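PDB 2OGG: HTH-type transcriptional regulator TreR from Bacillus subtilis, which represses transcription of the trePA trehalose operon and is able to bind trehalose-6-phosphate, this chain being its effector-binding UTRA domain. Local coordinates for residues G17-P21 against L33-W38; E39-S43 against C71-I75; E49-K55 against E102-D108; M115-N120 against Y132-R138. One frame throughout, in Å; residues are numbered along the deposited sequence.

Interaction 1. Residues G17-P21 against L33-W38; sequences GLEPP and LDDDIW. With GOL (glycerol), chain E; SO4 (sulfate ion), chain D.
Leu18 and Trp38 meet through their first torsions: chi1 of 177° sends Leu18 CG to the side opposite its main-chain N, whereas Trp38 CG (chi1 -74°) stands opposite its own carbonyl carbon. They form a non-hydrogen-bonded pair of the antiparallel strands 11-19 and 37-46, near the end of their pairing in the UTRA-domain sheet. The Leu18 methyl CD1 lies over the face of the indole, 4.0 Å from the centroid of the five-membered ring of Trp38, in a CH-pi contact. Below the branch point, Leu18 CB rests on Trp38 CE3 at 3.7 Å. A broad flat ring suits this place because it offers one surface to both CB and CD1 of the leucine, and its NE1 is held by the carbonyl of Val63.

The next pair is hydrogen-bonded: Glu19 N reaches Ile37 O at 3.2 Å, and Ile37 N returns to Glu19 O at 3.0 Å. Pro20 and Pro21 follow, and with no N-H to give they suit the place where the ladder stops. Packing takes over instead. The Pro21 ring crosses the Ile37 side chain at about a right angle, CD to CG1 4.0 Å, while Pro20 CB approaches Leu33 CD1.

Two molecules, probably from the crystallisation liquor, bind to backbone polar atoms here. Glycerol O3 donates to Ile37 O at 2.8 Å, giving that carbonyl a second partner beside Glu19 N. On Asp36, the backbone N-H points almost straight at sulfate O1, with N to O1 2.7 Å and 176° at the hydrogen.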
# COMPACT_ATOMS: atom_id res chain seq x y z
N GLY A 17 -21.72 17.92 16.86
CA GLY A 17 -22.97 18.49 16.35
C GLY A 17 -23.25 18.09 14.93
O GLY A 17 -22.45 17.37 14.33
N LEU A 18 -24.52 18.25 14.55
CA LEU A 18 -25.04 17.86 13.24
C LEU A 18 -25.69 19.13 12.64
O LEU A 18 -26.72 19.61 13.11
CB LEU A 18 -26.09 16.76 13.40
CG LEU A 18 -26.80 16.27 12.13
CD1 LEU A 18 -25.81 15.61 11.17
CD2 LEU A 18 -27.95 15.30 12.41
N GLU A 19 -25.06 19.67 11.60
CA GLU A 19 -25.50 20.91 11.00
C GLU A 19 -25.18 20.83 9.53
O GLU A 19 -24.38 19.98 9.12
CB GLU A 19 -24.69 22.05 11.61
CG GLU A 19 -25.17 22.51 12.98
CD GLU A 19 -24.22 23.53 13.58
OE1 GLU A 19 -23.02 23.20 13.72
OE2 GLU A 19 -24.67 24.69 13.82
N PRO A 20 -25.70 21.79 8.73
CA PRO A 20 -25.17 21.98 7.37
C PRO A 20 -23.67 22.38 7.43
O PRO A 20 -23.24 23.06 8.36
CB PRO A 20 -26.00 23.16 6.83
CG PRO A 20 -27.17 23.31 7.77
CD PRO A 20 -26.64 22.85 9.11
N PRO A 21 -22.90 22.08 6.38
CA PRO A 21 -21.48 22.43 6.34
C PRO A 21 -21.10 23.93 6.21
O PRO A 21 -21.75 24.68 5.48
CB PRO A 21 -20.97 21.64 5.14
CG PRO A 21 -22.15 21.52 4.26
CD PRO A 21 -23.35 21.40 5.15
N LEU A 33 -24.96 22.65 0.51
CA LEU A 33 -25.82 23.30 1.47
C LEU A 33 -26.79 22.40 2.24
O LEU A 33 -26.91 22.47 3.46
CB LEU A 33 -25.07 24.28 2.34
CG LEU A 33 -25.79 25.55 2.77
CD1 LEU A 33 -25.09 26.10 4.02
CD2 LEU A 33 -25.76 26.57 1.63
N ASP A 34 -27.43 21.48 1.52
CA ASP A 34 -28.50 20.70 2.10
C ASP A 34 -28.06 19.28 2.43
O ASP A 34 -28.77 18.31 2.13
CB ASP A 34 -29.70 20.68 1.14
CG ASP A 34 -29.27 20.66 -0.32
OD1 ASP A 34 -29.49 19.62 -0.99
OD2 ASP A 34 -28.65 21.65 -0.78
N ASP A 35 -26.81 19.15 2.87
CA ASP A 35 -26.28 17.89 3.32
C ASP A 35 -26.07 18.04 4.82
O ASP A 35 -25.59 19.08 5.26
CB ASP A 35 -24.93 17.61 2.66
CG ASP A 35 -25.07 17.05 1.25
OD1 ASP A 35 -25.97 16.19 1.03
OD2 ASP A 35 -24.20 17.38 0.41
N ASP A 36 -26.52 17.08 5.59
CA ASP A 36 -26.32 17.12 7.03
C ASP A 36 -24.99 16.45 7.36
O ASP A 36 -24.77 15.29 7.00
CB ASP A 36 -27.49 16.46 7.76
CG ASP A 36 -28.68 17.41 7.94
OD1 ASP A 36 -28.48 18.64 7.81
OD2 ASP A 36 -29.78 16.93 8.32
N ILE A 37 -24.12 17.19 8.03
CA ILE A 37 -22.77 16.74 8.28
C ILE A 37 -22.54 16.66 9.78
O ILE A 37 -22.92 17.57 10.50
CB ILE A 37 -21.74 17.76 7.69
CG1 ILE A 37 -21.86 17.82 6.16
CG2 ILE A 37 -20.32 17.39 8.08
CD1 ILE A 37 -21.63 16.49 5.51
N TRP A 38 -21.94 15.58 10.25
CA TRP A 38 -21.60 15.45 11.65
C TRP A 38 -20.25 16.12 11.77
O TRP A 38 -19.45 16.02 10.84
CB TRP A 38 -21.43 13.98 11.99
CG TRP A 38 -22.68 13.21 12.07
CD1 TRP A 38 -23.05 12.16 11.28
CD2 TRP A 38 -23.66 13.29 13.11
NE1 TRP A 38 -24.21 11.57 11.77
CE2 TRP A 38 -24.57 12.21 12.92
CE3 TRP A 38 -23.76 14.05 14.28
CZ2 TRP A 38 -25.60 11.95 13.80
CZ3 TRP A 38 -24.80 13.77 15.17
CH2 TRP A 38 -25.70 12.75 14.92
C1 GOL E . -19.89 21.73 8.98
O1 GOL E . -19.01 22.83 8.91
C2 GOL E . -20.56 21.66 10.35
O2 GOL E . -20.99 22.96 10.72
C3 GOL E . -21.74 20.68 10.32
O3 GOL E . -21.84 19.91 11.52
S SO4 D . -29.15 14.65 4.66
O1 SO4 D . -27.76 15.03 4.42
O2 SO4 D . -29.40 13.38 3.97
O3 SO4 D . -29.41 14.46 6.10
O4 SO4 D . -30.02 15.71 4.15

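Interaction 2. Residues E39-S43 against C71-I75; sequences EVIRS and CENSI. With SO4 (sulfate ion), chain C.
Arg42 and Val40 of strand 37-46 make a small, buried contact with Cys71, which ends helix 68-71, and Ile75, which starts helix 75-83, part apolar and part polar around a sulfate probably from the crystallisation liquor. The apolar part lies nearer the start of the strand segment. There Val40 CG1 touches Cys71 SG at 3.6 Å, and Val40 CG2 meets Ile75 CD1 tip to tip at 4.0 Å; small apolar side chains suit a buried place where strand and turn come together.

Two residues on, the same side of the strand carries Arg42, whose chain bends at chi3 (-71°) to lay its guanidinium beneath Ile75. The CD1 methyl of Ile75 sits 3.4 Å above the guanidinium plane, toward the rim, while the sulfate approaches the edge. Sulfate O4 takes bonds from Arg42 NH1 at 2.8 Å and NH2 at 2.9 Å, and a third from Ile75 N at 2.7 Å. NH1 also gives a weak, bent bond to Cys71 O, and NH2 has a salt bridge to Asp56, which further fixes the head group's rotation.

Ser74 supplies OG to sulfate O2 and is the N-cap of helix 75-83, its OG also bonded to Glu77 N. Arg44 NH2 and Tyr76 N also bond to the sulfate. Arginines with the N-H groups of a helix N-terminus commonly bind phosphate or sulfate, so this could be the phosphate site for trehalose-6-phosphate.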
# COMPACT_ATOMS: atom_id res chain seq x y z
N GLU A 39 -20.06 16.97 12.79
CA GLU A 39 -18.74 17.50 13.10
C GLU A 39 -18.32 17.06 14.50
O GLU A 39 -19.08 17.21 15.45
CB GLU A 39 -18.74 19.01 13.04
CG GLU A 39 -17.68 19.66 13.93
CD GLU A 39 -17.54 21.18 13.72
OE1 GLU A 39 -18.49 21.92 14.03
OE2 GLU A 39 -16.48 21.62 13.20
N VAL A 40 -17.14 16.47 14.63
CA VAL A 40 -16.64 16.12 15.96
C VAL A 40 -15.23 16.69 16.14
O VAL A 40 -14.36 16.52 15.26
CB VAL A 40 -16.53 14.61 16.15
CG1 VAL A 40 -16.17 14.27 17.61
CG2 VAL A 40 -17.83 13.92 15.71
N ILE A 41 -15.06 17.51 17.17
CA ILE A 41 -13.75 18.05 17.44
C ILE A 41 -13.27 17.59 18.81
O ILE A 41 -13.90 17.85 19.84
CB ILE A 41 -13.73 19.57 17.30
CG1 ILE A 41 -13.92 19.97 15.83
CG2 ILE A 41 -12.45 20.18 17.85
CD1 ILE A 41 -14.13 21.45 15.66
N ARG A 42 -12.13 16.91 18.82
CA ARG A 42 -11.60 16.29 20.05
C ARG A 42 -10.16 16.67 20.27
O ARG A 42 -9.40 16.76 19.31
CB ARG A 42 -11.66 14.78 19.94
CG ARG A 42 -13.05 14.26 19.92
CD ARG A 42 -13.11 12.77 19.62
NE ARG A 42 -12.76 12.44 18.24
CZ ARG A 42 -12.45 11.20 17.86
NH1 ARG A 42 -12.30 10.24 18.78
NH2 ARG A 42 -12.07 10.96 16.61
N SER A 43 -9.73 16.58 21.51
CA SER A 43 -8.32 16.71 21.81
C SER A 43 -7.90 15.46 22.54
O SER A 43 -8.74 14.81 23.15
CB SER A 43 -8.05 17.95 22.69
OG SER A 43 -8.33 17.71 24.05
N CYS A 71 -17.63 9.00 20.35
CA CYS A 71 -16.52 9.91 20.09
C CYS A 71 -15.45 9.86 21.16
O CYS A 71 -14.29 10.18 20.91
CB CYS A 71 -17.03 11.33 19.97
SG CYS A 71 -18.27 11.51 18.68
N GLU A 72 -15.85 9.52 22.38
CA GLU A 72 -14.89 9.38 23.45
C GLU A 72 -14.19 8.03 23.34
O GLU A 72 -13.17 7.79 23.98
CB GLU A 72 -15.59 9.54 24.80
CG GLU A 72 -16.29 10.87 24.91
CD GLU A 72 -17.02 11.06 26.23
OE1 GLU A 72 -17.70 10.11 26.67
OE2 GLU A 72 -16.96 12.19 26.77
N ASN A 73 -14.68 7.20 22.44
CA ASN A 73 -14.09 5.91 22.18
C ASN A 73 -13.42 5.91 20.79
O ASN A 73 -12.56 6.75 20.54
CB ASN A 73 -15.12 4.80 22.43
CG ASN A 73 -15.44 4.64 23.94
OD1 ASN A 73 -14.63 4.12 24.71
ND2 ASN A 73 -16.58 5.18 24.37
N SER A 74 -13.93 5.17 19.82
CA SER A 74 -13.31 5.26 18.51
C SER A 74 -14.32 5.53 17.44
O SER A 74 -15.30 4.80 17.31
CB SER A 74 -12.54 4.00 18.15
OG SER A 74 -12.27 3.96 16.77
N ILE A 75 -14.12 6.61 16.70
CA ILE A 75 -14.98 6.89 15.56
C ILE A 75 -14.62 5.97 14.40
O ILE A 75 -15.48 5.55 13.63
CB ILE A 75 -14.82 8.30 15.11
CG1 ILE A 75 -15.24 9.23 16.24
CG2 ILE A 75 -15.61 8.53 13.81
CD1 ILE A 75 -15.43 10.71 15.81
S SO4 C . -10.74 7.47 16.29
O1 SO4 C . -10.77 8.01 14.94
O2 SO4 C . -10.91 6.03 16.29
O3 SO4 C . -9.47 7.70 16.95
O4 SO4 C . -11.84 8.11 16.99

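Interaction 3. Residues E49-K55 against E102-D108; sequences EHVILDK and EDRELLD
Leu53 faces helix 101-106 and the residues after it, and its atoms can be taken in order. CB lies against Leu107, whose methyl CD1 is 4.0 Å away. With CG anti to the backbone N (chi1 -174°), the fork spreads over the helix: CD1 meets Leu106 CD1 at 3.9 Å, and CD2 lies against the carboxylate of Glu102, 3.6 Å from OE1. A leucine fits because its two methyls can serve different helix residues at once. Leu107, the first residue to leave helical geometry, also sets its CD2 against the carbonyl of Ile52.

Polar bonds hold both ends of this apolar centre. Beyond Leu53, Lys55 NZ forms a salt bridge with Glu102 OE1 at 3.0 Å, using the syn lone pair of that oxygen; the bend of the lysine at chi3 turns its ammonium group toward the acid. At the far end, Asp108 makes a two-way grip on His50. Its OD2 accepts from His50 N at 2.7 Å, the donor standing well above the carboxylate plane, while Asp108 N gives to His50 O at 2.9 Å. Aspartate suits this spot, since a short side chain can fold back to the same residue its backbone already holds. The His50 ring has another partner, with ND1 bonded to Ser43.

The short segments 49-55 and 102-106 run roughly antiparallel, 150° between directions, with axes 9.4 Å apart at closest: the layered packing of a helix on the face of an antiparallel sheet.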
# COMPACT_ATOMS: atom_id res chain seq x y z
N GLU A 49 -0.67 16.04 28.97
CA GLU A 49 -0.84 17.20 28.12
C GLU A 49 -1.78 16.96 26.99
O GLU A 49 -1.79 15.87 26.41
CB GLU A 49 0.51 17.63 27.56
CG GLU A 49 1.53 18.02 28.61
CD GLU A 49 2.76 18.65 27.99
OE1 GLU A 49 3.42 17.98 27.17
OE2 GLU A 49 3.04 19.83 28.30
N HIS A 50 -2.50 18.01 26.60
CA HIS A 50 -3.34 17.99 25.40
C HIS A 50 -2.47 18.35 24.21
O HIS A 50 -1.96 19.48 24.10
CB HIS A 50 -4.47 19.01 25.53
CG HIS A 50 -5.44 18.69 26.61
ND1 HIS A 50 -6.50 17.82 26.43
CD2 HIS A 50 -5.49 19.08 27.91
CE1 HIS A 50 -7.17 17.71 27.57
NE2 HIS A 50 -6.58 18.47 28.47
N VAL A 51 -2.30 17.40 23.29
CA VAL A 51 -1.29 17.56 22.28
C VAL A 51 -1.72 17.32 20.84
O VAL A 51 -0.97 17.66 19.93
CB VAL A 51 -0.04 16.78 22.62
CG1 VAL A 51 0.48 17.23 23.96
CG2 VAL A 51 -0.37 15.31 22.67
N ILE A 52 -2.85 16.64 20.65
CA ILE A 52 -3.39 16.43 19.32
C ILE A 52 -4.81 16.98 19.25
O ILE A 52 -5.61 16.80 20.17
CB ILE A 52 -3.41 14.93 18.94
CG1 ILE A 52 -1.99 14.38 18.89
CG2 ILE A 52 -4.05 14.74 17.55
CD1 ILE A 52 -1.84 13.01 19.50
N LEU A 53 -5.15 17.61 18.13
CA LEU A 53 -6.53 18.04 17.95
C LEU A 53 -7.10 17.32 16.76
O LEU A 53 -6.49 17.32 15.69
CB LEU A 53 -6.62 19.55 17.78
CG LEU A 53 -8.08 19.97 17.73
CD1 LEU A 53 -8.65 20.01 19.13
CD2 LEU A 53 -8.31 21.27 16.94
N ASP A 54 -8.13 16.51 16.99
CA ASP A 54 -8.71 15.67 15.94
C ASP A 54 -10.05 16.22 15.49
O ASP A 54 -10.97 16.39 16.30
CB ASP A 54 -8.90 14.25 16.46
CG ASP A 54 -7.61 13.43 16.40
OD1 ASP A 54 -6.89 13.56 15.38
OD2 ASP A 54 -7.36 12.59 17.31
N LYS A 55 -10.15 16.61 14.23
CA LYS A 55 -11.43 17.08 13.68
C LYS A 55 -12.00 16.09 12.66
O LYS A 55 -11.30 15.69 11.73
CB LYS A 55 -11.24 18.47 13.07
CG LYS A 55 -10.72 19.47 14.10
CD LYS A 55 -10.10 20.72 13.48
CE LYS A 55 -11.17 21.63 12.89
NZ LYS A 55 -10.69 23.00 12.62
N GLU A 102 -7.67 28.29 17.44
CA GLU A 102 -8.32 27.10 17.96
C GLU A 102 -7.32 26.13 18.61
O GLU A 102 -7.58 25.58 19.69
CB GLU A 102 -9.10 26.42 16.85
CG GLU A 102 -9.85 25.20 17.31
CD GLU A 102 -10.44 24.45 16.14
OE1 GLU A 102 -9.67 24.17 15.19
OE2 GLU A 102 -11.68 24.25 16.13
N ASP A 103 -6.16 25.98 17.98
CA ASP A 103 -5.05 25.19 18.51
C ASP A 103 -4.55 25.66 19.90
O ASP A 103 -4.12 24.87 20.72
CB ASP A 103 -3.88 25.18 17.51
CG ASP A 103 -4.17 24.36 16.23
OD1 ASP A 103 -5.18 23.62 16.22
OD2 ASP A 103 -3.38 24.45 15.26
N ARG A 104 -4.53 26.96 20.13
CA ARG A 104 -3.94 27.45 21.37
C ARG A 104 -4.92 27.43 22.53
O ARG A 104 -4.53 27.28 23.69
CB ARG A 104 -3.34 28.83 21.16
CG ARG A 104 -2.31 28.85 20.06
CD ARG A 104 -1.65 30.20 19.94
NE ARG A 104 -0.20 30.05 20.07
CZ ARG A 104 0.65 29.97 19.05
NH1 ARG A 104 0.23 30.19 17.80
NH2 ARG A 104 1.94 29.74 19.29
N GLU A 105 -6.21 27.53 22.22
CA GLU A 105 -7.24 27.44 23.25
C GLU A 105 -7.28 26.02 23.78
O GLU A 105 -7.33 25.81 24.98
CB GLU A 105 -8.61 27.76 22.67
CG GLU A 105 -8.94 29.21 22.59
CD GLU A 105 -10.42 29.40 22.51
OE1 GLU A 105 -11.12 28.37 22.28
OE2 GLU A 105 -10.90 30.51 22.83
N LEU A 106 -7.22 25.05 22.88
CA LEU A 106 -7.52 23.68 23.24
C LEU A 106 -6.30 22.81 23.57
O LEU A 106 -6.45 21.78 24.23
CB LEU A 106 -8.41 23.02 22.17
CG LEU A 106 -9.66 23.79 21.73
CD1 LEU A 106 -10.50 23.01 20.75
CD2 LEU A 106 -10.51 24.22 22.92
N LEU A 107 -5.12 23.16 23.09
CA LEU A 107 -3.94 22.32 23.38
C LEU A 107 -2.89 23.04 24.20
O LEU A 107 -2.84 24.27 24.23
CB LEU A 107 -3.31 21.76 22.09
CG LEU A 107 -4.22 21.14 21.03
CD1 LEU A 107 -3.44 20.96 19.74
CD2 LEU A 107 -4.80 19.79 21.50
N ASP A 108 -2.08 22.28 24.93
CA ASP A 108 -0.96 22.84 25.65
C ASP A 108 0.21 23.01 24.67
O ASP A 108 0.98 22.08 24.45
CB ASP A 108 -0.57 21.93 26.82
CG ASP A 108 -1.78 21.46 27.63
OD1 ASP A 108 -2.63 22.30 27.98
OD2 ASP A 108 -1.84 20.26 27.99

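Interaction 4. Residues M115-N120 against Y132-R138; sequences MVVVRN and YTESRHR
Val117 puts one methyl against each of two guanidinium groups. Its CG2 lies 3.6 Å above the plane of Arg136, toward the rim, and its CG1 takes the corresponding place over a face of Arg119. At the edge of Arg136, in plane, stands the carboxylate of Glu134, while the edge of Arg119 is met by the hydroxyl of Tyr132. Arg119 and Tyr132 run side by side with planes only 25° apart, and NE donates to OH at 3.2 Å. That OH in turn donates to Glu134 OE1 at 2.9 Å, on the anti side and somewhat out of the carboxylate plane. Arg119 NH2 and Arg136 NH1 are 4.4 Å apart, a closeness presumably offset by Glu134 and by Glu97, which bridges to both arginines.

On the other face stand Val116, Val118 and Asn120 with His137, Ser135 and Thr133, each pair hydrogen-bonded in antiparallel register. Branched valines favour such extended backbone, and the His137 ring turns its edge to Val116 O. In the central pair, Val118 N to Ser135 O and Ser135 N to Val118 O both measure 2.8 Å.

These two strands form a beta hairpin inside the sheet, strand 87-98 bonding along 114-124 and strand 49-59 along 129-138. Arg136 also bridges to Asp103 of helix 101-106, Tyr132 packs on Ile25 and Leu29 of helix 23-29, and Phe142 covers Val116, Val118 and His137 on the opposite face.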
# COMPACT_ATOMS: atom_id res chain seq x y z
N MSE A 115 2.55 23.00 13.75
CA MSE A 115 1.86 21.73 13.96
C MSE A 115 2.16 20.83 12.78
O MSE A 115 2.41 21.30 11.67
CB MSE A 115 0.36 21.96 13.96
CG MSE A 115 -0.13 23.02 14.91
SE MSE A 115 -0.68 22.36 16.67
CE MSE A 115 1.06 22.26 17.48
N VAL A 116 2.10 19.52 13.00
CA VAL A 116 2.06 18.59 11.91
C VAL A 116 0.57 18.26 11.67
O VAL A 116 -0.17 18.08 12.65
CB VAL A 116 2.90 17.32 12.20
CG1 VAL A 116 2.75 16.27 11.06
CG2 VAL A 116 4.33 17.69 12.34
N VAL A 117 0.09 18.52 10.46
CA VAL A 117 -1.32 18.33 10.13
C VAL A 117 -1.55 17.19 9.15
O VAL A 117 -1.12 17.25 8.00
CB VAL A 117 -1.99 19.59 9.56
CG1 VAL A 117 -3.46 19.29 9.26
CG2 VAL A 117 -1.86 20.76 10.51
N VAL A 118 -2.17 16.13 9.64
CA VAL A 118 -2.54 15.00 8.80
C VAL A 118 -4.00 15.10 8.35
O VAL A 118 -4.92 15.20 9.17
CB VAL A 118 -2.34 13.66 9.53
CG1 VAL A 118 -2.66 12.51 8.59
CG2 VAL A 118 -0.90 13.56 10.07
N ARG A 119 -4.17 15.17 7.03
CA ARG A 119 -5.51 15.21 6.45
C ARG A 119 -5.78 13.94 5.69
O ARG A 119 -5.03 13.57 4.79
CB ARG A 119 -5.65 16.38 5.51
CG ARG A 119 -5.85 17.68 6.23
CD ARG A 119 -5.99 18.80 5.23
NE ARG A 119 -6.17 20.09 5.87
CZ ARG A 119 -5.19 20.95 6.13
NH1 ARG A 119 -3.91 20.60 5.97
NH2 ARG A 119 -5.48 22.08 6.72
N ASN A 120 -6.99 13.44 5.85
CA ASN A 120 -7.34 12.14 5.34
C ASN A 120 -8.75 12.18 4.75
O ASN A 120 -9.67 12.73 5.36
CB ASN A 120 -7.26 11.17 6.50
CG ASN A 120 -7.36 9.76 6.07
OD1 ASN A 120 -6.92 9.40 4.99
ND2 ASN A 120 -7.78 8.91 6.99
N TYR A 132 -14.01 13.34 6.06
CA TYR A 132 -12.80 14.13 6.07
C TYR A 132 -12.28 14.31 7.49
O TYR A 132 -13.02 14.69 8.38
CB TYR A 132 -13.02 15.47 5.39
CG TYR A 132 -11.99 16.52 5.76
CD1 TYR A 132 -10.76 16.61 5.12
CD2 TYR A 132 -12.28 17.49 6.70
CE1 TYR A 132 -9.79 17.53 5.52
CE2 TYR A 132 -11.33 18.46 7.08
CZ TYR A 132 -10.09 18.46 6.51
OH TYR A 132 -9.18 19.47 6.86
N THR A 133 -11.00 13.99 7.70
CA THR A 133 -10.37 14.09 9.01
C THR A 133 -9.15 14.99 8.95
O THR A 133 -8.47 15.06 7.93
CB THR A 133 -9.98 12.70 9.50
OG1 THR A 133 -11.13 11.86 9.42
CG2 THR A 133 -9.50 12.73 10.95
N GLU A 134 -9.00 15.81 9.97
CA GLU A 134 -7.89 16.74 10.07
C GLU A 134 -7.30 16.59 11.47
O GLU A 134 -8.00 16.77 12.46
CB GLU A 134 -8.35 18.19 9.89
CG GLU A 134 -7.20 19.16 10.08
CD GLU A 134 -7.61 20.61 10.05
OE1 GLU A 134 -8.47 20.99 9.21
OE2 GLU A 134 -6.95 21.42 10.75
N SER A 135 -6.10 16.01 11.53
CA SER A 135 -5.50 15.64 12.80
C SER A 135 -4.26 16.48 13.02
O SER A 135 -3.35 16.47 12.20
CB SER A 135 -5.10 14.17 12.75
OG SER A 135 -4.88 13.65 14.04
N ARG A 136 -4.32 17.35 14.02
CA ARG A 136 -3.26 18.34 14.22
C ARG A 136 -2.38 17.98 15.42
O ARG A 136 -2.87 17.92 16.56
CB ARG A 136 -3.89 19.72 14.42
CG ARG A 136 -4.95 20.02 13.37
CD ARG A 136 -5.56 21.41 13.53
NE ARG A 136 -4.59 22.48 13.35
CZ ARG A 136 -4.31 23.07 12.19
NH1 ARG A 136 -4.90 22.66 11.08
NH2 ARG A 136 -3.42 24.07 12.14
N HIS A 137 -1.10 17.71 15.16
CA HIS A 137 -0.16 17.34 16.21
C HIS A 137 0.83 18.43 16.53
O HIS A 137 1.46 18.98 15.63
CB HIS A 137 0.66 16.14 15.77
CG HIS A 137 -0.16 14.95 15.42
ND1 HIS A 137 -0.89 14.87 14.25
CD2 HIS A 137 -0.33 13.76 16.05
CE1 HIS A 137 -1.49 13.69 14.19
NE2 HIS A 137 -1.15 12.99 15.26
N ARG A 138 1.11 18.59 17.81
CA ARG A 138 2.30 19.28 18.25
C ARG A 138 3.55 18.54 17.74
O ARG A 138 3.60 17.30 17.73
CB ARG A 138 2.31 19.29 19.77
CG ARG A 138 3.06 20.48 20.37
CD ARG A 138 2.79 20.51 21.85
NE ARG A 138 3.57 19.51 22.58
CZ ARG A 138 3.65 19.45 23.90
NH1 ARG A 138 2.99 20.32 24.66
NH2 ARG A 138 4.35 18.48 24.48

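In the fold
All four contacts involve one antiparallel sheet. Interaction 1 is a surface contact at the end of outermost strand 11-19; interaction 2 is buried, further along the same strand 37-46, and the two are joined by a probable hydrogen bond from Glu39 to Gly17. Interaction 3, partly buried, adds a helix to neighbouring strand 49-59, tied to interaction 2 through the Ser43-His50 and Arg42-Asp54 pairs. Interaction 4 is the most central, with Asp54-Ser135 and Asp108-Arg138 linking it to interaction 3. Chemistry follows position: prolines, glycerol and a backbone-bound sulfate at the margin, a sulfate held by arginine and a helix N-terminus in interaction 2, leucine packing under helix 101-106, a charged network on one face of the central hairpin.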